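Local structure of hemagglutinin (6D7Y) at residues Ala21-Ala26 and Ser41-Gln46; Arg84-Leu87 and Phe91-Phe94. The protein forms the toxic C-terminal tip of a CdiA protein that probably acts in contact-dependent growth inhibition and is bound, probably neutralised, by its immunity protein. One frame throughout, in Å; residues are numbered along the deposited sequence.

Contact 1 (Ala21-Ala26 and Ser41-Gln46); sequences ALSKHA and SGWNEQ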
loop_
_atom_site.group_PDB
_atom_site.type_symbol
_atom_site.label_atom_id
_atom_site.label_comp_id
_atom_site.label_asym_id
_atom_site.label_seq_id
_atom_site.Cartn_x
_atom_site.Cartn_y
_atom_site.Cartn_z
ATOM N N ALA A 21 3.553 5.804 1.754
ATOM C CA ALA A 21 3.572 4.386 2.130
ATOM C C ALA A 21 4.546 3.611 1.250
ATOM O O ALA A 21 5.323 2.783 1.756
ATOM C CB ALA A 21 2.178 3.797 2.043
ATOM N N LEU A 22 4.513 3.858 -0.058
ATOM C CA LEU A 22 5.455 3.150 -0.955
ATOM C C LEU A 22 6.877 3.561 -0.597
ATOM O O LEU A 22 7.770 2.711 -0.502
ATOM C CB LEU A 22 5.195 3.443 -2.439
ATOM C CG LEU A 22 6.176 2.784 -3.429
ATOM C CD1 LEU A 22 6.223 1.276 -3.266
ATOM C CD2 LEU A 22 5.866 3.193 -4.878
ATOM N N SER A 23 7.073 4.866 -0.386
ATOM C CA SER A 23 8.397 5.388 -0.047
ATOM C C SER A 23 9.062 4.670 1.123
ATOM O O SER A 23 10.232 4.308 1.048
ATOM C CB SER A 23 8.337 6.878 0.270
ATOM O OG SER A 23 9.612 7.330 0.656
ATOM N N LYS A 24 8.318 4.454 2.195
ATOM C CA LYS A 24 8.860 3.773 3.385
ATOM C C LYS A 24 9.085 2.293 3.117
ATOM O O LYS A 24 10.113 1.734 3.502
ATOM C CB LYS A 24 7.897 3.931 4.542
ATOM C CG LYS A 24 7.692 5.378 4.945
ATOM C CD LYS A 24 6.473 5.533 5.835
ATOM C CE LYS A 24 6.121 7.000 6.010
ATOM N NZ LYS A 24 4.856 7.164 6.783
ATOM N N HIS A 25 8.137 1.675 2.419
ATOM C CA HIS A 25 8.244 0.238 2.122
ATOM C C HIS A 25 9.342 -0.102 1.106
ATOM O O HIS A 25 10.130 -1.026 1.328
ATOM C CB HIS A 25 6.872 -0.357 1.807
ATOM C CG HIS A 25 6.034 -0.510 3.036
ATOM N ND1 HIS A 25 6.064 -1.645 3.809
ATOM C CD2 HIS A 25 5.243 0.375 3.697
ATOM C CE1 HIS A 25 5.297 -1.472 4.868
ATOM N NE2 HIS A 25 4.796 -0.250 4.825
ATOM N N ALA A 26 9.411 0.646 0.016
ATOM C CA ALA A 26 10.503 0.461 -0.955
ATOM C C ALA A 26 11.848 0.816 -0.298
ATOM O O ALA A 26 12.880 0.259 -0.659
ATOM C CB ALA A 26 10.273 1.310 -2.184
ATOM N N SER A 41 6.632 14.090 -6.366
ATOM C CA SER A 41 5.427 14.169 -7.209
ATOM C C SER A 41 5.118 12.854 -7.932
ATOM O O SER A 41 3.969 12.573 -8.221
ATOM C CB SER A 41 5.579 15.277 -8.261
ATOM O OG SER A 41 5.863 16.519 -7.650
ATOM N N GLY A 42 6.146 12.063 -8.227
ATOM C CA GLY A 42 5.965 10.790 -8.934
ATOM C C GLY A 42 5.602 9.588 -8.066
ATOM O O GLY A 42 5.109 8.582 -8.587
ATOM N N TRP A 43 5.859 9.685 -6.760
ATOM C CA TRP A 43 5.585 8.601 -5.790
ATOM C C TRP A 43 4.164 8.068 -5.856
ATOM O O TRP A 43 3.948 6.840 -5.813
ATOM C CB TRP A 43 5.831 9.114 -4.375
ATOM C CG TRP A 43 7.261 9.328 -3.993
ATOM C CD1 TRP A 43 8.349 9.338 -4.821
ATOM C CD2 TRP A 43 7.735 9.735 -2.713
ATOM N NE1 TRP A 43 9.485 9.620 -4.107
ATOM C CE2 TRP A 43 9.138 9.878 -2.810
ATOM C CE3 TRP A 43 7.117 9.959 -1.479
ATOM C CZ2 TRP A 43 9.939 10.249 -1.711
ATOM C CZ3 TRP A 43 7.907 10.325 -0.383
ATOM C CH2 TRP A 43 9.305 10.474 -0.514
ATOM N N ASN A 44 3.196 8.980 -5.934
ATOM C CA ASN A 44 1.803 8.577 -5.977
ATOM C C ASN A 44 1.506 7.656 -7.147
ATOM O O ASN A 44 0.830 6.645 -6.981
ATOM C CB ASN A 44 0.865 9.772 -6.055
ATOM C CG ASN A 44 -0.582 9.359 -5.992
ATOM O OD1 ASN A 44 -1.041 8.874 -4.977
ATOM N ND2 ASN A 44 -1.307 9.549 -7.087
ATOM N N GLU A 45 1.992 8.003 -8.338
ATOM C CA GLU A 45 1.726 7.172 -9.501
ATOM C C GLU A 45 2.389 5.801 -9.411
ATOM O O GLU A 45 1.802 4.813 -9.830
ATOM C CB GLU A 45 2.156 7.877 -10.790
ATOM C CG GLU A 45 1.811 7.152 -12.100
ATOM C CD GLU A 45 0.310 6.998 -12.395
ATOM O OE1 GLU A 45 -0.541 7.172 -11.489
ATOM O OE2 GLU A 45 -0.022 6.676 -13.556
ATOM N N GLN A 46 3.607 5.743 -8.882
ATOM C CA GLN A 46 4.310 4.468 -8.743
ATOM C C GLN A 46 3.603 3.595 -7.719
ATOM O O GLN A 46 3.605 2.368 -7.825
ATOM C CB GLN A 46 5.749 4.678 -8.282
ATOM C CG GLN A 46 6.580 5.529 -9.236
ATOM C CD GLN A 46 7.997 5.711 -8.736
ATOM O OE1 GLN A 46 8.739 4.735 -8.561
ATOM N NE2 GLN A 46 8.397 6.968 -8.523
#

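Contact 2 (Arg84-Leu87 and Phe91-Phe94); sequences RLNL and FKGF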
loop_
_atom_site.group_PDB
_atom_site.type_symbol
_atom_site.label_atom_id
_atom_site.label_comp_id
_atom_site.label_asym_id
_atom_site.label_seq_id
_atom_site.Cartn_x
_atom_site.Cartn_y
_atom_site.Cartn_z
ATOM N N ARG A 84 -3.376 -3.197 2.934
ATOM C CA ARG A 84 -4.205 -3.219 4.102
ATOM C C ARG A 84 -5.193 -2.075 3.947
ATOM O O ARG A 84 -4.806 -0.946 3.646
ATOM C CB ARG A 84 -3.382 -3.018 5.366
ATOM C CG ARG A 84 -4.174 -2.875 6.662
ATOM C CD ARG A 84 -3.233 -2.765 7.855
ATOM N NE ARG A 84 -2.686 -4.076 8.223
ATOM C CZ ARG A 84 -1.583 -4.282 8.948
ATOM N NH1 ARG A 84 -0.796 -3.271 9.282
ATOM N NH2 ARG A 84 -1.204 -5.544 9.233
ATOM N N LEU A 85 -6.456 -2.419 4.108
ATOM C CA LEU A 85 -7.551 -1.482 4.053
ATOM C C LEU A 85 -8.258 -1.442 5.399
ATOM O O LEU A 85 -8.298 -2.430 6.145
ATOM C CB LEU A 85 -8.581 -1.946 3.031
ATOM C CG LEU A 85 -8.169 -2.193 1.587
ATOM C CD1 LEU A 85 -9.397 -2.597 0.775
ATOM C CD2 LEU A 85 -7.495 -0.975 0.978
ATOM N N ASN A 86 -8.808 -0.280 5.728
ATOM C CA ASN A 86 -9.667 -0.194 6.884
ATOM C C ASN A 86 -10.950 -0.944 6.539
ATOM O O ASN A 86 -11.246 -1.221 5.353
ATOM C CB ASN A 86 -9.981 1.283 7.185
ATOM C CG ASN A 86 -8.758 2.028 7.632
ATOM O OD1 ASN A 86 -8.120 1.646 8.622
ATOM N ND2 ASN A 86 -8.425 3.090 6.937
ATOM N N LEU A 87 -11.742 -1.271 7.550
ATOM C CA LEU A 87 -12.998 -1.988 7.320
ATOM C C LEU A 87 -13.989 -1.262 6.406
ATOM O O LEU A 87 -14.833 -1.926 5.784
ATOM C CB LEU A 87 -13.685 -2.401 8.635
ATOM C CG LEU A 87 -12.942 -3.472 9.424
ATOM C CD1 LEU A 87 -13.741 -3.821 10.686
ATOM C CD2 LEU A 87 -12.751 -4.711 8.559
ATOM N N PHE A 91 -7.948 3.083 2.109
ATOM C CA PHE A 91 -6.562 2.654 2.171
ATOM C C PHE A 91 -5.939 2.915 3.542
ATOM O O PHE A 91 -6.067 4.009 4.078
ATOM C CB PHE A 91 -5.743 3.373 1.109
ATOM C CG PHE A 91 -4.307 2.986 1.099
ATOM C CD1 PHE A 91 -3.899 1.818 0.477
ATOM C CD2 PHE A 91 -3.347 3.782 1.740
ATOM C CE1 PHE A 91 -2.576 1.460 0.474
ATOM C CE2 PHE A 91 -2.029 3.417 1.741
ATOM C CZ PHE A 91 -1.640 2.253 1.095
ATOM N N LYS A 92 -5.284 1.902 4.110
ATOM C CA LYS A 92 -4.574 2.053 5.394
ATOM C C LYS A 92 -3.068 2.086 5.116
ATOM O O LYS A 92 -2.349 2.979 5.586
ATOM C CB LYS A 92 -4.922 0.919 6.367
ATOM C CG LYS A 92 -4.074 0.861 7.635
ATOM C CD LYS A 92 -4.256 2.084 8.476
ATOM C CE LYS A 92 -3.588 1.923 9.839
ATOM N NZ LYS A 92 -3.955 3.109 10.653
ATOM N N GLY A 93 -2.580 1.099 4.378
ATOM C CA GLY A 93 -1.171 1.069 4.077
ATOM C C GLY A 93 -0.757 -0.146 3.274
ATOM O O GLY A 93 -1.567 -1.017 2.962
ATOM N N PHE A 94 0.510 -0.151 2.892
ATOM C CA PHE A 94 1.093 -1.327 2.262
ATOM C C PHE A 94 1.597 -2.214 3.395
ATOM O O PHE A 94 1.889 -1.741 4.483
ATOM C CB PHE A 94 2.234 -0.937 1.317
ATOM C CG PHE A 94 1.780 -0.262 0.048
ATOM C CD1 PHE A 94 0.954 -0.928 -0.849
ATOM C CD2 PHE A 94 2.262 0.985 -0.308
ATOM C CE1 PHE A 94 0.544 -0.327 -2.032
ATOM C CE2 PHE A 94 1.865 1.580 -1.487
ATOM C CZ PHE A 94 1.016 0.923 -2.361
#

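Contact 1 (Ala21-Ala26 and Ser41-Gln46)
Ser23 lies over one face of the Trp43 indole, near the rim of the six-membered ring. Its CB is 3.7 Å from the centroid of that ring and 19° off the ring normal, a CH-pi contact. The nearest ring carbon to Ser23 CB is Trp43 CZ3, at 3.5 Å. One bond further out, Ser23 OG reaches the far end of the ring, 3.4 Å from Trp43 CH2. With OG anti to the backbone N (chi1 177°), the hydroxyl stays over the indole rather than turning off it. No hydrogen bond joins the two segments, and the contact is one of carbon surfaces with a single hydroxyl above an aromatic face. Deeper in, the buried Leu22 sends CD2 to the backbone of the other helix, 3.7 Å from Gln46 C and equally near Gln46 CB. The Leu22 and Gln46 side chains cross at about a right angle, and the amide of Gln46 is turned elsewhere, its NE2 bonded to Lys37 O. The segment axes pass 9.6 Å apart at 83°, so the near-perpendicular helices meet over a small patch. Val36, in the loop between them, touches Leu22, Trp43 and Gln46, and Trp33 of helix 30-33 also packs on Leu22. The same leucine reaches Ala47 and His50 further along helix 40-56, and Phe94 of strand 91-95, which places it between the helices and the sheet.

Contact 2 (Arg84-Leu87 and Phe91-Phe94)
Arg84 O accepts two backbone N-H groups from the neighbouring strand, Lys92 N at 2.9 Å and Gly93 N at 3.1 Å. Both donors approach from the same face of the carbonyl plane, tilted from it by 21° and 27°. Two consecutive residues thus face one, a classic beta bulge, and the register shifts by one before Leu85 pairs with Phe91. The return bond, Arg84 N to Gly93 O at 2.8 Å, completes the hydrogen-bonded antiparallel pair. Lys92 CB packs against the gripped carbonyl, 3.3 Å from Arg84 O. Beyond it the aliphatic parts of Lys92 and Arg84 run side by side in the same direction, with Lys92 CG 3.7 Å from Arg84 CD. The arginine leaves its strand extended and bends at chi3 (-77°), its NE forming a salt bridge with Glu74 on strand 71-76. The Asn86 side chain crosses the lysine at a slant, its OD1 3.9 Å from Lys92 CD, while its ND2 bonds to Thr90 OG1 just before the second strand. On the face of the sheet opposite the Arg84 side chain, Leu85 CD2 comes 3.9 Å from Phe91 CA. Three main-chain hydrogen bonds join the segments, with methylene contacts beside them. One carbonyl, Arg84 O, serves both N-H groups of the bulge, Lys92 N and Gly93 N. The methylenes pack while the charged ends part, and the salt bridge to Glu74 probably offsets the charge of Arg84.

In the fold
Contact 1 joins two helices and is partly buried, whereas contact 2 pairs the last two strands of the antiparallel sheet and is a surface contact by exposure, although its centre lies closer to the chain's centre (about 7 Å against 9 Å). The two contact centres are about 15 Å apart, on opposite sides of the chain's centre. Chemistry separates them: segments 21-26 and 41-46 meet without a hydrogen bond between them, while segments 84-87 and 91-94 are joined by three main-chain hydrogen bonds. Phe94, at the end of segment 91-94, bridges the two places. Its ring carbon CD2 lies 3.7 Å from Ala21 CB, and Phe91 approaches the same alanine, so edge strand 91-95 lies against helix 17-28.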